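Local coordinates for DegV domain-containing protein spr0652 (Streptococcus pneumoniae, PDB 6CNG), which binds a long-chain fatty acid, here linoleic acid, and probably takes part in fatty acid transport or metabolism as the FakB3 protein of fatty acid kinase, at residues 99-103 / 162-166; 147-152 / 169-173. All coordinates share one frame; numbering follows the deposited sequence.

Contact 1: 99-103 / 162-166; sequences KNIFL and FEEVV
Phe102 and Phe162 bury the most surface where strand 100-105 meets the first turn of helix 162-174, and they show how an aromatic pair can join a sheet to a covering helix without a polar bond between them. The two rings lie near parallel, with planes 29° apart, but are displaced until little of one ring covers the other; their centroids are 4.9 Å apart. The touching is done by the far end of one ring and one flank of the other: Phe102 CZ comes within 3.6 Å of Phe162 CE2. Phe162 has its CG anti to the backbone N (chi1 175°), and the ring extends from the helix toward the strand until CE2 stands 3.8 Å from Ile101 O, which comes up to the rim, close to the ring plane.

Helix 162-174 and helix 143-157 pack on the same side of the mixed sheet in which strands 23-28, 100-105 and 132-137 run parallel, in the layered alpha/beta arrangement of the DegV fold. Phe102 reaches into this helical layer: Val165 CG1 lies 3.4 Å from Phe102 CZ, while Val166 CG2 approaches Phe102 CE2 at 3.7 Å. Both valines are one turn along from Phe162, so three helix residues meet the outer end of a single strand side chain. Trp23 of the adjoining strand and Leu152 of helix 143-157 also touch Phe102, and His134 touches Phe162. At the start of the strand, the side chain of Asn100 packs beside Phe162, its amide plane turned 57° from the ring.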
loop_
_atom_site.group_PDB
_atom_site.type_symbol
_atom_site.label_atom_id
_atom_site.label_comp_id
_atom_site.label_asym_id
_atom_site.label_seq_id
_atom_site.Cartn_x
_atom_site.Cartn_y
_atom_site.Cartn_z
ATOM N N LYS A 99 -15.706 -18.029 -5.439
ATOM C CA LYS A 99 -15.441 -18.604 -6.752
ATOM C C LYS A 99 -14.601 -17.694 -7.649
ATOM O O LYS A 99 -13.913 -18.179 -8.553
ATOM C CB LYS A 99 -16.767 -18.933 -7.460
ATOM C CG LYS A 99 -17.748 -19.841 -6.687
ATOM C CD LYS A 99 -18.758 -19.036 -5.836
ATOM C CE LYS A 99 -20.224 -19.504 -5.974
ATOM N NZ LYS A 99 -20.816 -19.219 -7.311
ATOM N N ASN A 100 -14.655 -16.390 -7.415
ATOM C CA ASN A 100 -13.939 -15.388 -8.188
ATOM C C ASN A 100 -13.056 -14.614 -7.213
ATOM O O ASN A 100 -13.574 -13.898 -6.353
ATOM C CB ASN A 100 -14.949 -14.441 -8.824
ATOM C CG ASN A 100 -15.631 -15.012 -10.049
ATOM O OD1 ASN A 100 -15.449 -16.150 -10.423
ATOM N ND2 ASN A 100 -16.424 -14.193 -10.679
ATOM N N ILE A 101 -11.727 -14.725 -7.353
ATOM C CA ILE A 101 -10.782 -14.188 -6.375
ATOM C C ILE A 101 -9.734 -13.315 -7.047
ATOM O O ILE A 101 -9.061 -13.749 -7.979
ATOM C CB ILE A 101 -10.079 -15.304 -5.582
ATOM C CG1 ILE A 101 -11.092 -16.135 -4.810
ATOM C CG2 ILE A 101 -9.083 -14.712 -4.628
ATOM C CD1 ILE A 101 -10.556 -17.451 -4.344
ATOM N N PHE A 102 -9.577 -12.096 -6.534
ATOM C CA PHE A 102 -8.478 -11.205 -6.865
ATOM C C PHE A 102 -7.622 -11.003 -5.634
ATOM O O PHE A 102 -8.129 -10.833 -4.526
ATOM C CB PHE A 102 -8.976 -9.849 -7.357
ATOM C CG PHE A 102 -9.722 -9.961 -8.605
ATOM C CD1 PHE A 102 -11.039 -10.341 -8.607
ATOM C CD2 PHE A 102 -9.087 -9.777 -9.802
ATOM C CE1 PHE A 102 -11.716 -10.501 -9.793
ATOM C CE2 PHE A 102 -9.758 -9.928 -10.980
ATOM C CZ PHE A 102 -11.066 -10.291 -10.973
ATOM N N LEU A 103 -6.326 -10.984 -5.851
ATOM C CA LEU A 103 -5.373 -10.905 -4.769
ATOM C C LEU A 103 -4.365 -9.849 -5.164
ATOM O O LEU A 103 -3.649 -10.011 -6.146
ATOM C CB LEU A 103 -4.727 -12.276 -4.562
ATOM C CG LEU A 103 -3.899 -12.515 -3.314
ATOM C CD1 LEU A 103 -3.356 -13.920 -3.352
ATOM C CD2 LEU A 103 -2.781 -11.507 -3.144
ATOM N N PHE A 162 -15.514 -12.052 -14.485
ATOM C CA PHE A 162 -14.181 -12.182 -13.942
ATOM C C PHE A 162 -13.163 -11.698 -14.963
ATOM O O PHE A 162 -12.280 -10.901 -14.644
ATOM C CB PHE A 162 -13.909 -13.630 -13.512
ATOM C CG PHE A 162 -12.509 -13.853 -13.054
ATOM C CD1 PHE A 162 -11.523 -14.210 -13.952
ATOM C CD2 PHE A 162 -12.159 -13.659 -11.741
ATOM C CE1 PHE A 162 -10.246 -14.372 -13.551
ATOM C CE2 PHE A 162 -10.865 -13.827 -11.345
ATOM C CZ PHE A 162 -9.917 -14.182 -12.247
ATOM N N GLU A 163 -13.287 -12.152 -16.213
ATOM C CA GLU A 163 -12.249 -11.834 -17.180
ATOM C C GLU A 163 -12.344 -10.382 -17.604
ATOM O O GLU A 163 -11.324 -9.758 -17.897
ATOM C CB GLU A 163 -12.299 -12.789 -18.368
ATOM C CG GLU A 163 -11.444 -14.064 -18.182
ATOM C CD GLU A 163 -12.213 -15.273 -17.642
ATOM O OE1 GLU A 163 -13.453 -15.173 -17.552
ATOM O OE2 GLU A 163 -11.577 -16.316 -17.310
ATOM N N GLU A 164 -13.546 -9.817 -17.604
ATOM C CA GLU A 164 -13.680 -8.383 -17.816
ATOM C C GLU A 164 -12.963 -7.606 -16.716
ATOM O O GLU A 164 -12.287 -6.615 -16.995
ATOM C CB GLU A 164 -15.161 -7.991 -17.925
ATOM C CG GLU A 164 -15.838 -8.393 -19.246
ATOM C CD GLU A 164 -17.356 -8.122 -19.292
ATOM O OE1 GLU A 164 -17.985 -7.960 -18.243
ATOM O OE2 GLU A 164 -17.934 -8.081 -20.396
ATOM N N VAL A 165 -13.044 -8.075 -15.468
ATOM C CA VAL A 165 -12.411 -7.349 -14.373
ATOM C C VAL A 165 -10.899 -7.427 -14.474
ATOM O O VAL A 165 -10.207 -6.431 -14.280
ATOM C CB VAL A 165 -12.931 -7.836 -13.006
ATOM C CG1 VAL A 165 -12.177 -7.163 -11.907
ATOM C CG2 VAL A 165 -14.383 -7.546 -12.855
ATOM N N VAL A 166 -10.360 -8.607 -14.765
ATOM C CA VAL A 166 -8.922 -8.742 -14.970
ATOM C C VAL A 166 -8.431 -7.736 -16.009
ATOM O O VAL A 166 -7.421 -7.051 -15.823
ATOM C CB VAL A 166 -8.584 -10.183 -15.394
ATOM C CG1 VAL A 166 -7.109 -10.290 -15.728
ATOM C CG2 VAL A 166 -9.002 -11.178 -14.333
#

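Contact 2: 147-152 / 169-173; sequences LLVEKL and ITAYQ. With NA (sodium ion), chain D.
Helices 147-152 and 169-173 run roughly antiparallel, their axes 10.5 Å apart at closest approach and inclined at 148°; Leu148 and Gln173, and Leu152 and Ile169, are the nearest pairs by CA. Lys151 lies over one face of the Tyr172 ring in a CH-pi contact, its CG 3.8 Å from the ring centroid. Bends at chi2 and chi3 fold the lysine chain back across the ring, bringing CE to 3.7 Å from Tyr172 CE1. Leu148 CD2 meets the same ring obliquely. Further along, the side chains of Leu152 and Ile169 cross at about a right angle and pack tightly, Leu152 CD2 standing 3.4 Å from Ile169 CG1.

A water donates to both Leu147 O and Tyr172 OH, at 2.9 Å from each; the hydroxyl is also hydrogen-bonded to Glu299. Gln173 O binds a sodium ion at 2.8 Å, together with Glu144, Thr176 and a water, and Gln173 NE2 is hydrogen-bonded to Asp137 O. Leu148 and Leu152 rest on strand 100-105, Ile169 and Gln173 on strand 132-137, while Leu147 and Lys151 also touch strand 247-253 of the second sheet.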
loop_
_atom_site.group_PDB
_atom_site.type_symbol
_atom_site.label_atom_id
_atom_site.label_comp_id
_atom_site.label_asym_id
_atom_site.label_seq_id
_atom_site.Cartn_x
_atom_site.Cartn_y
_atom_site.Cartn_z
ATOM N N LEU A 147 -6.207 2.197 -3.785
ATOM C CA LEU A 147 -6.943 2.532 -4.992
ATOM C C LEU A 147 -7.260 1.300 -5.815
ATOM O O LEU A 147 -8.348 1.183 -6.386
ATOM C CB LEU A 147 -6.116 3.481 -5.830
ATOM C CG LEU A 147 -6.128 4.951 -5.419
ATOM C CD1 LEU A 147 -5.217 5.731 -6.328
ATOM C CD2 LEU A 147 -7.537 5.513 -5.427
ATOM N N LEU A 148 -6.309 0.390 -5.928
ATOM C CA LEU A 148 -6.555 -0.796 -6.729
ATOM C C LEU A 148 -7.684 -1.610 -6.146
ATOM O O LEU A 148 -8.513 -2.150 -6.869
ATOM C CB LEU A 148 -5.318 -1.669 -6.781
ATOM C CG LEU A 148 -4.110 -1.105 -7.494
ATOM C CD1 LEU A 148 -3.016 -2.126 -7.450
ATOM C CD2 LEU A 148 -4.427 -0.767 -8.901
ATOM N N VAL A 149 -7.711 -1.730 -4.832
ATOM C CA VAL A 149 -8.761 -2.498 -4.189
ATOM C C VAL A 149 -10.108 -1.815 -4.338
ATOM O O VAL A 149 -11.121 -2.460 -4.612
ATOM C CB VAL A 149 -8.348 -2.727 -2.731
ATOM C CG1 VAL A 149 -9.535 -2.929 -1.883
ATOM C CG2 VAL A 149 -7.431 -3.912 -2.686
ATOM N N GLU A 150 -10.145 -0.505 -4.162
ATOM C CA GLU A 150 -11.359 0.231 -4.427
ATOM C C GLU A 150 -11.837 0.012 -5.854
ATOM O O GLU A 150 -13.038 -0.148 -6.096
ATOM C CB GLU A 150 -11.112 1.713 -4.181
ATOM C CG GLU A 150 -12.240 2.559 -4.736
ATOM C CD GLU A 150 -12.139 4.028 -4.388
ATOM O OE1 GLU A 150 -13.126 4.759 -4.614
ATOM O OE2 GLU A 150 -11.080 4.433 -3.876
ATOM N N LYS A 151 -10.920 0.014 -6.813
ATOM C CA LYS A 151 -11.321 -0.136 -8.194
ATOM C C LYS A 151 -11.834 -1.533 -8.476
ATOM O O LYS A 151 -12.802 -1.704 -9.215
ATOM C CB LYS A 151 -10.154 0.188 -9.103
ATOM C CG LYS A 151 -10.502 0.045 -10.569
ATOM C CD LYS A 151 -11.668 0.900 -11.024
ATOM C CE LYS A 151 -11.464 2.348 -10.724
ATOM N NZ LYS A 151 -12.308 3.257 -11.550
ATOM N N LEU A 152 -11.191 -2.547 -7.941
ATOM C CA LEU A 152 -11.733 -3.871 -8.146
ATOM C C LEU A 152 -13.180 -3.921 -7.676
ATOM O O LEU A 152 -14.053 -4.456 -8.372
ATOM C CB LEU A 152 -10.891 -4.873 -7.392
ATOM C CG LEU A 152 -9.495 -5.135 -7.904
ATOM C CD1 LEU A 152 -8.708 -5.963 -6.957
ATOM C CD2 LEU A 152 -9.588 -5.851 -9.233
ATOM N N ILE A 169 -8.696 -3.994 -14.624
ATOM C CA ILE A 169 -7.778 -3.654 -13.537
ATOM C C ILE A 169 -6.339 -3.633 -14.029
ATOM O O ILE A 169 -5.523 -2.845 -13.551
ATOM C CB ILE A 169 -7.961 -4.606 -12.347
ATOM C CG1 ILE A 169 -7.359 -3.997 -11.079
ATOM C CG2 ILE A 169 -7.340 -5.968 -12.606
ATOM C CD1 ILE A 169 -8.136 -2.796 -10.475
ATOM N N THR A 170 -5.996 -4.482 -14.989
ATOM C CA THR A 170 -4.681 -4.374 -15.590
ATOM C C THR A 170 -4.512 -3.020 -16.258
ATOM O O THR A 170 -3.478 -2.365 -16.103
ATOM C CB THR A 170 -4.473 -5.513 -16.573
ATOM O OG1 THR A 170 -4.610 -6.771 -15.889
ATOM C CG2 THR A 170 -3.111 -5.431 -17.112
ATOM N N ALA A 171 -5.541 -2.561 -16.950
ATOM C CA ALA A 171 -5.483 -1.250 -17.563
ATOM C C ALA A 171 -5.426 -0.162 -16.512
ATOM O O ALA A 171 -4.648 0.780 -16.644
ATOM C CB ALA A 171 -6.691 -1.053 -18.464
ATOM N N TYR A 172 -6.211 -0.295 -15.441
ATOM C CA TYR A 172 -6.253 0.750 -14.428
ATOM C C TYR A 172 -4.906 0.900 -13.746
ATOM O O TYR A 172 -4.502 2.003 -13.385
ATOM C CB TYR A 172 -7.340 0.428 -13.406
ATOM C CG TYR A 172 -7.510 1.477 -12.313
ATOM C CD1 TYR A 172 -7.990 2.731 -12.606
ATOM C CD2 TYR A 172 -7.206 1.198 -10.992
ATOM C CE1 TYR A 172 -8.135 3.668 -11.635
ATOM C CE2 TYR A 172 -7.363 2.130 -10.011
ATOM C CZ TYR A 172 -7.829 3.362 -10.329
ATOM O OH TYR A 172 -7.992 4.315 -9.357
ATOM N N GLN A 173 -4.203 -0.205 -13.552
ATOM C CA GLN A 173 -2.898 -0.168 -12.919
ATOM C C GLN A 173 -1.866 0.622 -13.732
ATOM O O GLN A 173 -0.875 1.081 -13.168
ATOM C CB GLN A 173 -2.451 -1.602 -12.627
ATOM C CG GLN A 173 -1.210 -1.663 -11.804
ATOM C CD GLN A 173 -0.828 -3.071 -11.412
ATOM O OE1 GLN A 173 -1.389 -4.045 -11.916
ATOM N NE2 GLN A 173 0.151 -3.187 -10.530
HETATM NA NA NA D . 1.043 1.760 -11.277
HETATM O O HOH W 1 -9.933 3.447 -7.389
HETATM O O HOH W 2 1.922 -0.240 -10.693
#

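How the contacts relate
Both contacts draw on helix 162-174: contact 1 uses its first turn against a strand, and contact 2 its later turns against helix 143-157. Their centres are about 11 Å apart, and Leu152 bridges them, with CD1 3.9 Å from Phe102 CB and CD2 3.9 Å from Val165 CG1, so the apolar packing of the two contacts meets at Leu152. Contact 1 lies away from the fatty acid and sodium sites, whereas contact 2 supplies Gln173 to the sodium site. The side chain of Gln173 remains about 11 Å from the bound linoleic acid.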